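Local structure of ferulic acid decarboxylase 1 (Candida dubliniensis, 4ZAD) at residues 105-119 and 240-252. The protein decarboxylates alpha,beta-unsaturated aromatic acids, probably including cinnamic, ferulic and p-coumaric acids, to their vinyl products, using prenylated FMN and manganese. Residues are numbered along the deposited sequence; the frame is centred on the assembly and turned at random.
Sequences FLVANRNPKKYIPPV and EAEYIGGLCNQAV. With K (potassium ion), chain D; MN (manganese (II) ion), chain C.
Tyr-115 and Gly-246 bring their CA atoms to 4.5 Å where the chain leaving helix 99-108 runs across helix 240-247, a helix of the UbiD fold that ends in a Schellman motif at Asn-249. Ile-116 N donates to Glu-242 O with an N-H...O angle of 162°; that carbonyl also accepts the helical bond from Gly-246 N, on the opposite face of its plane. The absence of side chains at Gly-245 and Gly-246 lets the carbonyls of Ile-116 and Lys-114 lie close against the helix. Next to them a water donates to Ile-116 O and Ala-241 O and accepts from Val-252 N, bridging three backbone groups.

Tyr-243 makes several of the side-chain contacts. With CG anti to the backbone N (chi1 -178°), its ring extends toward the end of helix 99-108, and OH donates to Leu-106 O at 2.9 Å, approaching from above the carbonyl plane. Arg-110 lays CD over one face of this ring, 4.0 Å from the centroid, while its NE forms a salt bridge with Glu-341 of helix 334-347. The Tyr-115 ring lies obliquely beside that of Tyr-243, planes at 65°, sandwiched between Pro-112 CA and Tyr-243 CA on opposite faces. Leu-247 CD2 touches Phe-105 CE2, Leu-106 CD2 and the CB of Asn-109, whose ND2 donates an almost straight hydrogen bond to Phe-105 O.

At the far end, Pro-118 CG packs on Ala-241 CB at 3.6 Å, and Val-119 N donates to Val-252 O. The crossing chain thus flanks the segment that begins with the metal ligand Glu-240. Glu-240 OE1 binds manganese at 2.0 Å, together with Asn-174, and lies 3.1 Å from the potassium ion.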
loop_
_atom_site.group_PDB
_atom_site.type_symbol
_atom_site.label_atom_id
_atom_site.label_comp_id
_atom_site.label_asym_id
_atom_site.label_seq_id
_atom_site.Cartn_x
_atom_site.Cartn_y
_atom_site.Cartn_z
ATOM N N PHE A 105 10.084 -10.858 21.798
ATOM C CA PHE A 105 10.924 -10.630 22.958
ATOM C C PHE A 105 10.214 -9.784 24.040
ATOM O O PHE A 105 10.277 -10.121 25.233
ATOM C CB PHE A 105 12.239 -10.020 22.524
ATOM C CG PHE A 105 13.194 -9.783 23.658
ATOM C CD1 PHE A 105 13.852 -10.845 24.267
ATOM C CD2 PHE A 105 13.432 -8.490 24.124
ATOM C CE1 PHE A 105 14.750 -10.619 25.324
ATOM C CE2 PHE A 105 14.310 -8.254 25.191
ATOM C CZ PHE A 105 14.979 -9.320 25.792
ATOM N N LEU A 106 9.531 -8.712 23.622
ATOM C CA LEU A 106 8.759 -7.868 24.529
ATOM C C LEU A 106 7.591 -8.673 25.113
ATOM O O LEU A 106 7.419 -8.739 26.308
ATOM C CB LEU A 106 8.251 -6.616 23.826
ATOM C CG LEU A 106 9.257 -5.599 23.272
ATOM C CD1 LEU A 106 8.644 -4.785 22.105
ATOM C CD2 LEU A 106 9.883 -4.646 24.354
ATOM N N VAL A 107 6.788 -9.289 24.274
ATOM C CA VAL A 107 5.737 -10.178 24.763
ATOM C C VAL A 107 6.283 -11.207 25.763
ATOM O O VAL A 107 5.721 -11.388 26.846
ATOM C CB VAL A 107 5.015 -10.882 23.567
ATOM C CG1 VAL A 107 4.161 -12.062 24.031
ATOM C CG2 VAL A 107 4.190 -9.837 22.787
ATOM N N ALA A 108 7.395 -11.845 25.411
ATOM C CA ALA A 108 7.982 -12.900 26.239
ATOM C C ALA A 108 8.286 -12.392 27.636
ATOM O O ALA A 108 8.120 -13.123 28.618
ATOM C CB ALA A 108 9.224 -13.427 25.607
ATOM N N ASN A 109 8.706 -11.128 27.723
ATOM C CA ASN A 109 9.131 -10.535 28.995
ATOM C C ASN A 109 8.036 -9.733 29.750
ATOM O O ASN A 109 8.322 -9.064 30.756
ATOM C CB ASN A 109 10.406 -9.710 28.771
ATOM C CG ASN A 109 11.677 -10.591 28.644
ATOM O OD1 ASN A 109 12.359 -10.861 29.640
ATOM N ND2 ASN A 109 12.008 -11.004 27.416
ATOM N N ARG A 110 6.786 -9.866 29.308
ATOM C CA ARG A 110 5.637 -9.201 29.949
ATOM C C ARG A 110 5.050 -9.880 31.206
ATOM O O ARG A 110 4.312 -9.276 31.940
ATOM C CB ARG A 110 4.513 -8.915 28.918
ATOM C CG ARG A 110 4.677 -7.561 28.203
ATOM C CD ARG A 110 4.311 -6.382 29.088
ATOM N NE ARG A 110 2.869 -6.226 29.136
ATOM C CZ ARG A 110 2.071 -6.587 30.148
ATOM N NH1 ARG A 110 2.550 -7.100 31.268
ATOM N NH2 ARG A 110 0.763 -6.404 30.048
ATOM N N ASN A 111 5.364 -11.130 31.445
ATOM C CA ASN A 111 5.002 -11.797 32.693
ATOM C C ASN A 111 5.707 -11.103 33.868
ATOM O O ASN A 111 6.909 -11.117 33.929
ATOM C CB ASN A 111 5.502 -13.229 32.526
ATOM C CG ASN A 111 5.053 -14.171 33.606
ATOM O OD1 ASN A 111 4.591 -13.778 34.688
ATOM N ND2 ASN A 111 5.220 -15.467 33.314
ATOM N N PRO A 112 4.976 -10.488 34.806
ATOM C CA PRO A 112 5.640 -9.744 35.894
ATOM C C PRO A 112 6.723 -10.483 36.704
ATOM O O PRO A 112 7.556 -9.821 37.331
ATOM C CB PRO A 112 4.463 -9.355 36.823
ATOM C CG PRO A 112 3.314 -9.247 35.945
ATOM C CD PRO A 112 3.513 -10.298 34.855
ATOM N N LYS A 113 6.685 -11.819 36.705
ATOM C CA LYS A 113 7.742 -12.674 37.310
ATOM C C LYS A 113 9.169 -12.391 36.749
ATOM O O LYS A 113 10.183 -12.636 37.419
ATOM C CB LYS A 113 7.395 -14.184 37.120
ATOM C CG LYS A 113 6.019 -14.653 37.701
ATOM N N LYS A 114 9.227 -11.893 35.517
ATOM C CA LYS A 114 10.481 -11.462 34.893
ATOM C C LYS A 114 10.955 -10.070 35.334
ATOM O O LYS A 114 12.097 -9.702 35.035
ATOM C CB LYS A 114 10.347 -11.450 33.354
ATOM C CG LYS A 114 10.251 -12.837 32.701
ATOM C CD LYS A 114 11.645 -13.349 32.228
ATOM C CE LYS A 114 11.570 -14.729 31.476
ATOM N NZ LYS A 114 10.642 -14.803 30.275
ATOM N N TYR A 115 10.099 -9.289 36.002
ATOM C CA TYR A 115 10.461 -7.891 36.317
ATOM C C TYR A 115 11.576 -7.807 37.379
ATOM O O TYR A 115 11.740 -8.713 38.201
ATOM C CB TYR A 115 9.254 -7.038 36.753
ATOM C CG TYR A 115 8.122 -6.942 35.769
ATOM C CD1 TYR A 115 8.220 -7.468 34.470
ATOM C CD2 TYR A 115 6.936 -6.293 36.118
ATOM C CE1 TYR A 115 7.140 -7.381 33.571
ATOM C CE2 TYR A 115 5.853 -6.197 35.212
ATOM C CZ TYR A 115 5.969 -6.745 33.950
ATOM O OH TYR A 115 4.920 -6.665 33.065
ATOM N N ILE A 116 12.350 -6.724 37.305
ATOM C CA ILE A 116 13.452 -6.436 38.222
ATOM C C ILE A 116 13.458 -4.963 38.548
ATOM O O ILE A 116 13.800 -4.157 37.697
ATOM C CB ILE A 116 14.824 -6.718 37.586
ATOM C CG1 ILE A 116 15.066 -8.232 37.435
ATOM C CG2 ILE A 116 15.918 -6.101 38.445
ATOM C CD1 ILE A 116 16.173 -8.534 36.458
ATOM N N PRO A 117 13.124 -4.596 39.776
ATOM C CA PRO A 117 12.956 -3.158 39.993
ATOM C C PRO A 117 14.258 -2.400 39.922
ATOM O O PRO A 117 15.283 -2.960 40.215
ATOM C CB PRO A 117 12.341 -3.050 41.409
ATOM C CG PRO A 117 12.297 -4.438 41.967
ATOM C CD PRO A 117 12.691 -5.430 40.912
ATOM N N PRO A 118 14.193 -1.093 39.629
ATOM C CA PRO A 118 15.379 -0.279 39.568
ATOM C C PRO A 118 16.076 -0.229 40.921
ATOM O O PRO A 118 15.439 -0.468 41.951
ATOM C CB PRO A 118 14.829 1.097 39.172
ATOM C CG PRO A 118 13.516 1.145 39.707
ATOM C CD PRO A 118 12.985 -0.254 39.692
ATOM N N VAL A 119 17.381 0.040 40.898
ATOM C CA VAL A 119 18.193 0.117 42.100
ATOM C C VAL A 119 18.749 1.516 42.195
ATOM O O VAL A 119 19.307 2.022 41.249
ATOM C CB VAL A 119 19.381 -0.861 42.088
ATOM C CG1 VAL A 119 20.361 -0.517 40.993
ATOM C CG2 VAL A 119 20.138 -0.834 43.440
ATOM N N GLU A 240 6.835 1.284 34.764
ATOM C CA GLU A 240 7.665 0.932 33.620
ATOM C C GLU A 240 9.059 0.450 34.027
ATOM O O GLU A 240 9.559 -0.536 33.478
ATOM C CB GLU A 240 7.854 2.125 32.684
ATOM C CG GLU A 240 6.702 2.432 31.784
ATOM C CD GLU A 240 5.580 3.212 32.445
ATOM O OE1 GLU A 240 4.463 3.278 31.880
ATOM O OE2 GLU A 240 5.808 3.752 33.531
ATOM N N ALA A 241 9.694 1.124 34.975
ATOM C CA ALA A 241 11.065 0.730 35.410
ATOM C C ALA A 241 11.275 -0.780 35.634
ATOM O O ALA A 241 12.360 -1.278 35.382
ATOM C CB ALA A 241 11.510 1.500 36.686
ATOM N N GLU A 242 10.250 -1.483 36.104
ATOM C CA GLU A 242 10.370 -2.893 36.479
ATOM C C GLU A 242 10.383 -3.801 35.218
ATOM O O GLU A 242 11.115 -4.780 35.148
ATOM C CB GLU A 242 9.216 -3.263 37.410
ATOM C CG GLU A 242 9.097 -2.382 38.638
ATOM C CD GLU A 242 8.022 -2.835 39.649
ATOM O OE1 GLU A 242 7.115 -3.665 39.310
ATOM O OE2 GLU A 242 8.096 -2.317 40.804
ATOM N N TYR A 243 9.567 -3.469 34.217
ATOM C CA TYR A 243 9.602 -4.160 32.920
ATOM C C TYR A 243 10.915 -3.839 32.242
ATOM O O TYR A 243 11.543 -4.722 31.683
ATOM C CB TYR A 243 8.437 -3.718 32.067
ATOM C CG TYR A 243 8.255 -4.346 30.701
ATOM C CD1 TYR A 243 8.185 -5.734 30.514
ATOM C CD2 TYR A 243 8.014 -3.547 29.598
ATOM C CE1 TYR A 243 7.958 -6.278 29.239
ATOM C CE2 TYR A 243 7.775 -4.089 28.327
ATOM C CZ TYR A 243 7.743 -5.440 28.153
ATOM O OH TYR A 243 7.532 -5.924 26.881
ATOM N N ILE A 244 11.380 -2.593 32.325
ATOM C CA ILE A 244 12.656 -2.256 31.662
ATOM C C ILE A 244 13.785 -3.113 32.235
ATOM O O ILE A 244 14.590 -3.658 31.486
ATOM C CB ILE A 244 13.012 -0.748 31.716
ATOM C CG1 ILE A 244 11.968 0.094 30.924
ATOM C CG2 ILE A 244 14.380 -0.532 31.166
ATOM C CD1 ILE A 244 11.750 1.448 31.471
ATOM N N GLY A 245 13.794 -3.262 33.550
ATOM C CA GLY A 245 14.748 -4.140 34.227
ATOM C C GLY A 245 14.783 -5.599 33.720
ATOM O O GLY A 245 15.845 -6.155 33.439
ATOM N N GLY A 246 13.616 -6.206 33.574
ATOM C CA GLY A 246 13.553 -7.562 33.074
ATOM C C GLY A 246 14.154 -7.611 31.677
ATOM O O GLY A 246 15.018 -8.430 31.379
ATOM N N LEU A 247 13.693 -6.702 30.830
ATOM C CA LEU A 247 14.115 -6.658 29.450
ATOM C C LEU A 247 15.643 -6.605 29.389
ATOM O O LEU A 247 16.260 -7.233 28.526
ATOM C CB LEU A 247 13.461 -5.448 28.743
ATOM C CG LEU A 247 11.974 -5.606 28.412
ATOM C CD1 LEU A 247 11.278 -4.275 28.178
ATOM C CD2 LEU A 247 11.846 -6.502 27.202
ATOM N N CYS A 248 16.248 -5.876 30.322
ATOM C CA CYS A 248 17.690 -5.785 30.366
ATOM C C CYS A 248 18.358 -6.882 31.244
ATOM O O CYS A 248 19.577 -6.872 31.394
ATOM C CB CYS A 248 18.116 -4.390 30.859
ATOM S SG CYS A 248 17.354 -3.003 29.998
ATOM N N ASN A 249 17.577 -7.826 31.784
ATOM C CA ASN A 249 18.067 -8.798 32.787
ATOM C C ASN A 249 18.974 -8.101 33.813
ATOM O O ASN A 249 20.005 -8.611 34.201
ATOM C CB ASN A 249 18.769 -10.031 32.132
ATOM C CG ASN A 249 18.961 -11.235 33.147
ATOM O OD1 ASN A 249 17.995 -11.719 33.786
ATOM N ND2 ASN A 249 20.220 -11.698 33.292
ATOM N N GLN A 250 18.562 -6.914 34.231
ATOM C CA GLN A 250 19.380 -6.039 35.030
ATOM C C GLN A 250 18.634 -4.767 35.469
ATOM O O GLN A 250 18.140 -4.033 34.644
ATOM C CB GLN A 250 20.607 -5.592 34.237
ATOM C CG GLN A 250 21.477 -4.698 35.086
ATOM C CD GLN A 250 22.732 -4.287 34.437
ATOM O OE1 GLN A 250 23.276 -4.990 33.579
ATOM N NE2 GLN A 250 23.234 -3.127 34.857
ATOM N N ALA A 251 18.636 -4.505 36.779
ATOM C CA ALA A 251 18.093 -3.300 37.408
ATOM C C ALA A 251 18.572 -1.996 36.763
ATOM O O ALA A 251 19.775 -1.741 36.730
ATOM C CB ALA A 251 18.512 -3.272 38.872
ATOM N N VAL A 252 17.648 -1.135 36.344
ATOM C CA VAL A 252 18.048 0.188 35.922
ATOM C C VAL A 252 18.613 0.991 37.089
ATOM O O VAL A 252 17.925 1.315 38.059
ATOM C CB VAL A 252 16.917 0.998 35.269
ATOM C CG1 VAL A 252 17.488 2.349 34.737
ATOM C CG2 VAL A 252 16.272 0.194 34.135
HETATM K K K D . 4.775 3.912 28.852
HETATM MN MN MN C . 2.504 3.807 31.713
HETATM O O HOH W 1 14.572 -1.736 36.717
HETATM O O HOH W 2 1.793 2.390 30.053
HETATM O O HOH W 3 2.087 2.099 33.251
#